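Local coordinates for phosphate transporter (Thermotoga maritima MSB8, PDB 6L85), which probably imports phosphate across the cell membrane by coupling its uptake to sodium ions, as a bacterial relative of the human SLC20 carriers, at residues B[32-37]-B[314-319]; B[160-165]-B[230-235]; B[173-178]-B[219-224]. One frame throughout, in Å; residues are numbered along the deposited sequence.

Contact 1 of 3, residues B[32-37]-B[314-319]; sequences GARAIT and KITTLT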
loop_
_atom_site.group_PDB
_atom_site.type_symbol
_atom_site.label_atom_id
_atom_site.label_comp_id
_atom_site.label_asym_id
_atom_site.label_seq_id
_atom_site.Cartn_x
_atom_site.Cartn_y
_atom_site.Cartn_z
ATOM N N GLY B 32 15.754 17.243 9.015
ATOM C CA GLY B 32 16.831 18.213 9.046
ATOM C C GLY B 32 16.726 19.268 7.962
ATOM O O GLY B 32 17.167 20.402 8.156
ATOM N N ALA B 33 16.181 18.906 6.802
ATOM C CA ALA B 33 15.868 19.885 5.775
ATOM C C ALA B 33 14.571 20.643 6.070
ATOM O O ALA B 33 14.137 21.446 5.242
ATOM C CB ALA B 33 15.769 19.188 4.415
ATOM N N ARG B 34 13.948 20.375 7.219
ATOM C CA ARG B 34 12.635 20.892 7.624
ATOM C C ARG B 34 11.539 20.595 6.597
ATOM O O ARG B 34 10.519 21.285 6.558
ATOM C CB ARG B 34 12.675 22.403 7.938
ATOM C CG ARG B 34 13.948 22.887 8.638
ATOM C CD ARG B 34 13.894 22.699 10.157
ATOM N NE ARG B 34 15.234 22.543 10.741
ATOM C CZ ARG B 34 15.555 21.681 11.712
ATOM N NH1 ARG B 34 14.640 20.864 12.233
ATOM N NH2 ARG B 34 16.804 21.631 12.164
ATOM N N ALA B 35 11.698 19.556 5.776
ATOM C CA ALA B 35 10.606 19.183 4.879
ATOM C C ALA B 35 9.379 18.700 5.653
ATOM O O ALA B 35 8.258 18.749 5.129
ATOM C CB ALA B 35 11.063 18.111 3.891
ATOM N N ILE B 36 9.569 18.224 6.889
ATOM C CA ILE B 36 8.476 17.776 7.744
ATOM C C ILE B 36 8.906 17.988 9.189
ATOM O O ILE B 36 10.094 18.132 9.492
ATOM C CB ILE B 36 8.081 16.284 7.514
ATOM C CG1 ILE B 36 9.288 15.339 7.630
ATOM C CG2 ILE B 36 7.399 16.062 6.167
ATOM C CD1 ILE B 36 8.880 13.890 7.530
ATOM N N THR B 37 7.929 18.001 10.092
ATOM C CA THR B 37 8.229 18.075 11.514
ATOM C C THR B 37 8.575 16.689 12.064
ATOM O O THR B 37 8.278 15.658 11.460
ATOM C CB THR B 37 7.046 18.641 12.321
ATOM O OG1 THR B 37 5.957 17.710 12.305
ATOM C CG2 THR B 37 6.571 20.004 11.785
ATOM N N LYS B 314 22.635 17.584 12.831
ATOM C CA LYS B 314 23.955 17.438 12.235
ATOM C C LYS B 314 23.932 17.458 10.709
ATOM O O LYS B 314 25.002 17.542 10.099
ATOM C CB LYS B 314 24.594 16.140 12.739
ATOM C CG LYS B 314 25.344 16.272 14.073
ATOM C CD LYS B 314 24.427 16.672 15.234
ATOM C CE LYS B 314 25.138 16.531 16.577
ATOM N NZ LYS B 314 24.186 16.582 17.726
ATOM N N ILE B 315 22.756 17.386 10.075
ATOM C CA ILE B 315 22.691 17.313 8.615
ATOM C C ILE B 315 21.776 18.384 8.030
ATOM O O ILE B 315 21.344 18.268 6.878
ATOM C CB ILE B 315 22.248 15.914 8.140
ATOM C CG1 ILE B 315 20.836 15.586 8.644
ATOM C CG2 ILE B 315 23.253 14.855 8.585
ATOM C CD1 ILE B 315 20.302 14.270 8.143
ATOM N N THR B 316 21.475 19.434 8.799
ATOM C CA THR B 316 20.661 20.515 8.240
ATOM C C THR B 316 21.376 21.264 7.123
ATOM O O THR B 316 20.738 22.065 6.432
ATOM C CB THR B 316 20.238 21.519 9.319
ATOM O OG1 THR B 316 21.369 22.304 9.719
ATOM C CG2 THR B 316 19.631 20.809 10.524
ATOM N N THR B 317 22.670 21.027 6.935
ATOM C CA THR B 317 23.409 21.560 5.804
ATOM C C THR B 317 23.468 20.579 4.637
ATOM O O THR B 317 24.134 20.864 3.633
ATOM C CB THR B 317 24.832 21.957 6.235
ATOM O OG1 THR B 317 25.533 20.807 6.742
ATOM C CG2 THR B 317 24.775 23.026 7.322
ATOM N N LEU B 318 22.803 19.430 4.749
ATOM C CA LEU B 318 22.712 18.489 3.638
ATOM C C LEU B 318 21.682 18.997 2.628
ATOM O O LEU B 318 20.517 19.207 2.979
ATOM C CB LEU B 318 22.331 17.105 4.159
ATOM C CG LEU B 318 22.479 15.940 3.184
ATOM C CD1 LEU B 318 23.957 15.752 2.832
ATOM C CD2 LEU B 318 21.880 14.666 3.787
ATOM N N THR B 319 22.099 19.206 1.380
ATOM C CA THR B 319 21.142 19.672 0.386
ATOM C C THR B 319 20.028 18.645 0.210
ATOM O O THR B 319 20.186 17.452 0.495
ATOM C CB THR B 319 21.805 19.933 -0.971
ATOM O OG1 THR B 319 22.613 18.812 -1.363
ATOM C CG2 THR B 319 22.667 21.202 -0.924
#
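The methyl CG2 of T316 faces both the backbone carbonyl of G32 and the guanidinium of R34, which lie on the same side of it. It lies 3.4 Å from G32 O and 3.4 Å from R34 NH2, so this one methyl makes the closest contact with both residues. The T316 torsion explains this: with chi1 at 72°, OG1 stands between the backbone N and the carbonyl carbon, while CG2 is turned anti to the carbonyl carbon and faces the other loop. Backbone contact adds to the grip, since T316 CA points its hydrogen at G32 O across 3.5 Å, a CA-H...O contact bent to 134° at the hydrogen. The two segments come close here, G32 CA and T316 CA being 4.5 Å apart. R34 reaches the methyl by a side chain bent at chi2 (-84°), and its guanidinium meets CG2 obliquely. The charge of that group is engaged by E313, whose OE2 forms a salt bridge with the same NH2, so the methyl contact rides on an ion pair anchored just before 314-319. Within that segment a type I turn from I315 to L318 is closed by L318 N on I315 O at 2.8 Å, and it presents T316 at its second position. I315 also packs on T29, and A33 on Q243; T29 and Q243 are ligands of the same sodium ion. The arrangement is that of two inter-helix loops meeting at helix ends: R34, with its positive phi, completes a Schellman motif after helix 2-32, and T319 N-caps helix 320-339.

Contact 2 of 3, residues B[160-165]-B[230-235]; sequences SVFHTK and DVYDAV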
loop_
_atom_site.group_PDB
_atom_site.type_symbol
_atom_site.label_atom_id
_atom_site.label_comp_id
_atom_site.label_asym_id
_atom_site.label_seq_id
_atom_site.Cartn_x
_atom_site.Cartn_y
_atom_site.Cartn_z
ATOM N N SER B 160 22.169 14.465 -15.177
ATOM C CA SER B 160 20.853 14.475 -15.796
ATOM C C SER B 160 20.004 15.658 -15.380
ATOM O O SER B 160 19.022 15.965 -16.066
ATOM C CB SER B 160 20.109 13.169 -15.472
ATOM O OG SER B 160 19.741 13.121 -14.094
ATOM N N VAL B 161 20.355 16.344 -14.292
ATOM C CA VAL B 161 19.587 17.518 -13.886
ATOM C C VAL B 161 20.428 18.794 -13.965
ATOM O O VAL B 161 20.144 19.683 -14.777
ATOM C CB VAL B 161 18.998 17.330 -12.470
ATOM C CG1 VAL B 161 18.158 18.546 -12.066
ATOM C CG2 VAL B 161 18.164 16.075 -12.421
ATOM N N PHE B 162 21.478 18.890 -13.145
ATOM C CA PHE B 162 22.166 20.176 -12.998
ATOM C C PHE B 162 22.988 20.525 -14.243
ATOM O O PHE B 162 22.898 21.642 -14.757
ATOM C CB PHE B 162 23.026 20.173 -11.724
ATOM C CG PHE B 162 22.206 20.125 -10.445
ATOM C CD1 PHE B 162 21.560 21.260 -9.969
ATOM C CD2 PHE B 162 22.056 18.933 -9.741
ATOM C CE1 PHE B 162 20.794 21.219 -8.799
ATOM C CE2 PHE B 162 21.289 18.874 -8.570
ATOM C CZ PHE B 162 20.658 20.017 -8.099
ATOM N N HIS B 163 23.743 19.575 -14.783
ATOM C CA HIS B 163 24.530 19.863 -15.970
ATOM C C HIS B 163 23.718 19.784 -17.258
ATOM O O HIS B 163 24.201 19.221 -18.243
ATOM C CB HIS B 163 25.707 18.881 -16.080
ATOM C CG HIS B 163 26.577 18.824 -14.862
ATOM N ND1 HIS B 163 26.485 19.737 -13.830
ATOM C CD2 HIS B 163 27.564 17.962 -14.514
ATOM C CE1 HIS B 163 27.369 19.434 -12.895
ATOM N NE2 HIS B 163 28.035 18.361 -13.285
ATOM N N THR B 164 22.536 20.402 -17.306
ATOM C CA THR B 164 21.703 20.383 -18.506
ATOM C C THR B 164 21.256 21.804 -18.830
ATOM O O THR B 164 21.308 22.697 -17.983
ATOM C CB THR B 164 20.449 19.471 -18.357
ATOM O OG1 THR B 164 19.574 20.007 -17.360
ATOM C CG2 THR B 164 20.827 18.044 -17.980
ATOM N N LYS B 165 20.779 21.989 -20.066
ATOM C CA LYS B 165 20.352 23.302 -20.544
ATOM C C LYS B 165 19.158 23.862 -19.789
ATOM O O LYS B 165 18.962 25.085 -19.778
ATOM C CB LYS B 165 19.992 23.228 -22.035
ATOM C CG LYS B 165 21.177 22.925 -22.948
ATOM C CD LYS B 165 20.727 22.729 -24.387
ATOM C CE LYS B 165 21.183 21.381 -24.916
ATOM N NZ LYS B 165 22.629 21.144 -24.603
ATOM N N ASP B 230 14.038 31.156 -9.495
ATOM C CA ASP B 230 15.421 30.751 -9.700
ATOM C C ASP B 230 15.523 29.246 -9.933
ATOM O O ASP B 230 14.888 28.453 -9.235
ATOM C CB ASP B 230 16.270 31.146 -8.489
ATOM C CG ASP B 230 17.704 30.685 -8.619
ATOM O OD1 ASP B 230 18.449 31.291 -9.419
ATOM O OD2 ASP B 230 18.094 29.716 -7.928
ATOM N N VAL B 231 16.362 28.864 -10.900
ATOM C CA VAL B 231 16.473 27.472 -11.326
ATOM C C VAL B 231 16.870 26.574 -10.158
ATOM O O VAL B 231 16.231 25.542 -9.893
ATOM C CB VAL B 231 17.481 27.348 -12.484
ATOM C CG1 VAL B 231 17.809 25.873 -12.756
ATOM C CG2 VAL B 231 16.951 28.035 -13.743
ATOM N N TYR B 232 17.939 26.945 -9.447
ATOM C CA TYR B 232 18.458 26.072 -8.402
ATOM C C TYR B 232 17.528 26.039 -7.197
ATOM O O TYR B 232 17.334 24.985 -6.583
ATOM C CB TYR B 232 19.869 26.508 -8.003
ATOM C CG TYR B 232 20.819 26.570 -9.182
ATOM C CD1 TYR B 232 21.310 25.408 -9.772
ATOM C CD2 TYR B 232 21.224 27.797 -9.712
ATOM C CE1 TYR B 232 22.190 25.466 -10.863
ATOM C CE2 TYR B 232 22.095 27.866 -10.794
ATOM C CZ TYR B 232 22.576 26.703 -11.368
ATOM O OH TYR B 232 23.445 26.789 -12.446
ATOM N N ASP B 233 16.931 27.176 -6.858
ATOM C CA ASP B 233 15.981 27.202 -5.754
ATOM C C ASP B 233 14.764 26.325 -6.060
ATOM O O ASP B 233 14.265 25.611 -5.182
ATOM C CB ASP B 233 15.578 28.651 -5.470
ATOM C CG ASP B 233 14.710 28.784 -4.244
ATOM O OD1 ASP B 233 14.930 28.035 -3.264
ATOM O OD2 ASP B 233 13.800 29.636 -4.260
ATOM N N ALA B 234 14.310 26.329 -7.321
ATOM C CA ALA B 234 13.155 25.525 -7.714
ATOM C C ALA B 234 13.485 24.036 -7.688
ATOM O O ALA B 234 12.683 23.222 -7.203
ATOM C CB ALA B 234 12.669 25.944 -9.104
ATOM N N VAL B 235 14.662 23.664 -8.199
ATOM C CA VAL B 235 15.050 22.260 -8.207
ATOM C C VAL B 235 15.222 21.747 -6.784
ATOM O O VAL B 235 14.768 20.641 -6.450
ATOM C CB VAL B 235 16.322 22.062 -9.047
ATOM C CG1 VAL B 235 16.897 20.651 -8.837
ATOM C CG2 VAL B 235 16.013 22.322 -10.526
#
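V235 projects CG1 into a shallow hollow bounded by V161 and the outer end of the F162 ring. Three distances define the fit: V235 CG1 is 3.9 Å from F162 CZ, equally 3.9 Å from F162 CE1, and 4.1 Å from V161 CG1. The two valines meet tip to tip. Each holds CG1 anti to its own backbone N (chi1 -178° for V161, 169° for V235), and since both side chains leave their backbones toward the other segment, the matching methyls point at one another. The phenyl ring comes at the V235 methyl obliquely, with its CE1–CZ corner leading. A second bump meets the next stretch of the ring's rim, beside CE1: Y232 CD1 approaches F162 CD1 at 4.2 Å, and each atom lies near the plane of the other ring, so this is a meeting of two edges without overlap of faces. V235 and Y232, one helical turn apart, thus meet the F162 ring from two directions roughly at right angles. The backbone under each side is fixed by polar bonds. T164 OG1 donates to V161 O at 2.7 Å, the donor tilted 29° from the carbonyl plane, and the same hydroxyl is hydrogen-bonded to S170. Opposite, D230 OD2 accepts from D233 N at 3.0 Å on its anti side. The contact therefore sets the C-terminal end of helix 129-162, widened by a pi-type turn, against the first turn of helix 231-258, which D230 N-caps.

Contact 3 of 3, residues B[173-178]-B[219-224]; sequences VAIPFF and FAVRKL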
loop_
_atom_site.group_PDB
_atom_site.type_symbol
_atom_site.label_atom_id
_atom_site.label_comp_id
_atom_site.label_asym_id
_atom_site.label_seq_id
_atom_site.Cartn_x
_atom_site.Cartn_y
_atom_site.Cartn_z
ATOM N N VAL B 173 11.758 15.078 -15.071
ATOM C CA VAL B 173 11.918 13.726 -15.573
ATOM C C VAL B 173 12.732 12.852 -14.625
ATOM O O VAL B 173 12.437 11.658 -14.496
ATOM C CB VAL B 173 12.568 13.748 -16.975
ATOM C CG1 VAL B 173 12.997 12.345 -17.413
ATOM C CG2 VAL B 173 11.644 14.375 -17.992
ATOM N N ALA B 174 13.738 13.410 -13.958
ATOM C CA ALA B 174 14.677 12.575 -13.213
ATOM C C ALA B 174 14.141 12.183 -11.844
ATOM O O ALA B 174 14.447 11.091 -11.351
ATOM C CB ALA B 174 16.016 13.294 -13.046
ATOM N N ILE B 175 13.399 13.069 -11.191
ATOM C CA ILE B 175 12.858 12.732 -9.877
ATOM C C ILE B 175 11.772 11.667 -10.041
ATOM O O ILE B 175 11.780 10.667 -9.294
ATOM C CB ILE B 175 12.360 14.001 -9.167
ATOM C CG1 ILE B 175 13.561 14.898 -8.864
ATOM C CG2 ILE B 175 11.500 13.665 -7.930
ATOM C CD1 ILE B 175 13.316 15.909 -7.801
ATOM N N PRO B 176 10.832 11.812 -10.995
ATOM C CA PRO B 176 9.888 10.706 -11.239
ATOM C C PRO B 176 10.574 9.410 -11.589
ATOM O O PRO B 176 10.111 8.334 -11.178
ATOM C CB PRO B 176 9.037 11.227 -12.408
ATOM C CG PRO B 176 9.030 12.680 -12.215
ATOM C CD PRO B 176 10.435 13.010 -11.763
ATOM N N PHE B 177 11.679 9.472 -12.332
ATOM C CA PHE B 177 12.366 8.234 -12.660
ATOM C C PHE B 177 12.819 7.501 -11.397
ATOM O O PHE B 177 12.645 6.287 -11.281
ATOM C CB PHE B 177 13.554 8.499 -13.574
ATOM C CG PHE B 177 14.408 7.303 -13.757
ATOM C CD1 PHE B 177 14.021 6.293 -14.628
ATOM C CD2 PHE B 177 15.568 7.146 -13.015
ATOM C CE1 PHE B 177 14.793 5.160 -14.777
ATOM C CE2 PHE B 177 16.339 6.017 -13.151
ATOM C CZ PHE B 177 15.959 5.022 -14.038
ATOM N N PHE B 178 13.385 8.215 -10.428
ATOM C CA PHE B 178 13.890 7.502 -9.261
ATOM C C PHE B 178 12.763 7.031 -8.340
ATOM O O PHE B 178 12.854 5.935 -7.774
ATOM C CB PHE B 178 14.900 8.368 -8.503
ATOM C CG PHE B 178 16.261 8.401 -9.143
ATOM C CD1 PHE B 178 17.143 7.340 -8.990
ATOM C CD2 PHE B 178 16.655 9.496 -9.906
ATOM C CE1 PHE B 178 18.400 7.361 -9.585
ATOM C CE2 PHE B 178 17.905 9.531 -10.516
ATOM C CZ PHE B 178 18.787 8.465 -10.351
ATOM N N PHE B 219 3.568 14.705 -13.046
ATOM C CA PHE B 219 2.698 15.887 -13.032
ATOM C C PHE B 219 2.767 16.647 -11.708
ATOM O O PHE B 219 2.700 17.892 -11.701
ATOM C CB PHE B 219 1.269 15.508 -13.408
ATOM C CG PHE B 219 1.101 15.365 -14.893
ATOM C CD1 PHE B 219 0.859 16.483 -15.688
ATOM C CD2 PHE B 219 1.273 14.132 -15.504
ATOM C CE1 PHE B 219 0.756 16.355 -17.062
ATOM C CE2 PHE B 219 1.172 13.994 -16.879
ATOM C CZ PHE B 219 0.920 15.109 -17.662
ATOM N N ALA B 220 2.974 15.948 -10.591
ATOM C CA ALA B 220 3.176 16.675 -9.339
ATOM C C ALA B 220 4.434 17.557 -9.401
ATOM O O ALA B 220 4.424 18.702 -8.927
ATOM C CB ALA B 220 3.234 15.694 -8.167
ATOM N N VAL B 221 5.510 17.059 -10.025
ATOM C CA VAL B 221 6.757 17.821 -10.116
ATOM C C VAL B 221 6.605 18.996 -11.077
ATOM O O VAL B 221 7.116 20.090 -10.818
ATOM C CB VAL B 221 7.931 16.920 -10.546
ATOM C CG1 VAL B 221 9.172 17.785 -10.832
ATOM C CG2 VAL B 221 8.244 15.866 -9.499
ATOM N N ARG B 222 5.972 18.774 -12.235
ATOM C CA ARG B 222 5.657 19.884 -13.133
ATOM C C ARG B 222 4.987 21.017 -12.372
ATOM O O ARG B 222 5.312 22.192 -12.565
ATOM C CB ARG B 222 4.739 19.430 -14.263
ATOM C CG ARG B 222 5.425 18.754 -15.405
ATOM C CD ARG B 222 4.380 18.263 -16.394
ATOM N NE ARG B 222 4.019 19.282 -17.372
ATOM C CZ ARG B 222 2.934 20.049 -17.299
ATOM N NH1 ARG B 222 2.085 19.926 -16.282
ATOM N NH2 ARG B 222 2.699 20.945 -18.250
ATOM N N LYS B 223 4.030 20.680 -11.507
ATOM C CA LYS B 223 3.414 21.716 -10.683
ATOM C C LYS B 223 4.446 22.391 -9.775
ATOM O O LYS B 223 4.595 23.618 -9.785
ATOM C CB LYS B 223 2.276 21.116 -9.862
ATOM C CG LYS B 223 1.374 22.128 -9.226
ATOM C CD LYS B 223 0.067 22.230 -9.991
ATOM C CE LYS B 223 -0.534 23.610 -9.846
ATOM N NZ LYS B 223 -1.542 23.819 -10.922
ATOM N N LEU B 224 5.173 21.594 -8.987
ATOM C CA LEU B 224 6.054 22.142 -7.950
ATOM C C LEU B 224 7.152 23.024 -8.531
ATOM O O LEU B 224 7.547 24.028 -7.928
ATOM C CB LEU B 224 6.684 20.994 -7.167
ATOM C CG LEU B 224 7.069 21.212 -5.710
ATOM C CD1 LEU B 224 6.121 22.193 -5.061
ATOM C CD2 LEU B 224 7.020 19.865 -5.004
#
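V221 packs against I175 and P176 where the two arms of a helical hairpin, helices 167-194 and 199-224, come together away from the short turn that links them. The contact is wholly apolar and small, 108 Å² summed over both sides. V221 CG2 does all the touching from its segment: it lies 4.2 Å from I175 CG2 and 4.3 Å from P176 CD, so the methyl settles against two consecutive residues. I175 offers CG2 because chi1 of -66° places that methyl anti to the backbone N. I175 also meets V238, F239 and A242 of helix 231-258. P176 extends the contact along helix 199-224 by packing on F214, V217 and H218 as well.

Backbone bonding is the second kind of evidence. Helix 167-194 is kinked here, as the N of V173 and that of P176 make no bond to the preceding turn; proline has no N-H to give. The turn still carries F177 N on V173 O at 3.2 Å, and P176 O accepts from S180 OG.

Aromatic contacts lie off this joint on each arm. F219 points away from 173-178, and its ring meets F301 of the second subunit with planes at about 45°, which puts helix 199-224 at the dimer interface. On the other arm, F178 stands edge-to-face with F328, and F177 CD2 lies 4.0 Å above the F178 ring plane, over its centre.

Contacts 2 and 3 are neighbours, their centres 13 Å apart, and they touch directly: V161 CG2 packs on A174 CB at 3.6 Å. Between them they join four helices that follow one another, 129-162, 167-194, 199-224 and 231-258, contact 2 pairing the outer two and contact 3 the inner two. Contact 1 lies about 20 Å from contact 2 and about 21 Å from contact 3, centre to centre, without touching either. It brackets them in sequence, bringing the loop after helix 2-32 to the loop before helix 320-339. Helix 231-258, which starts at contact 2, also supplies sodium ligands near contact 1, and thus runs from this four-helix region to a sodium site.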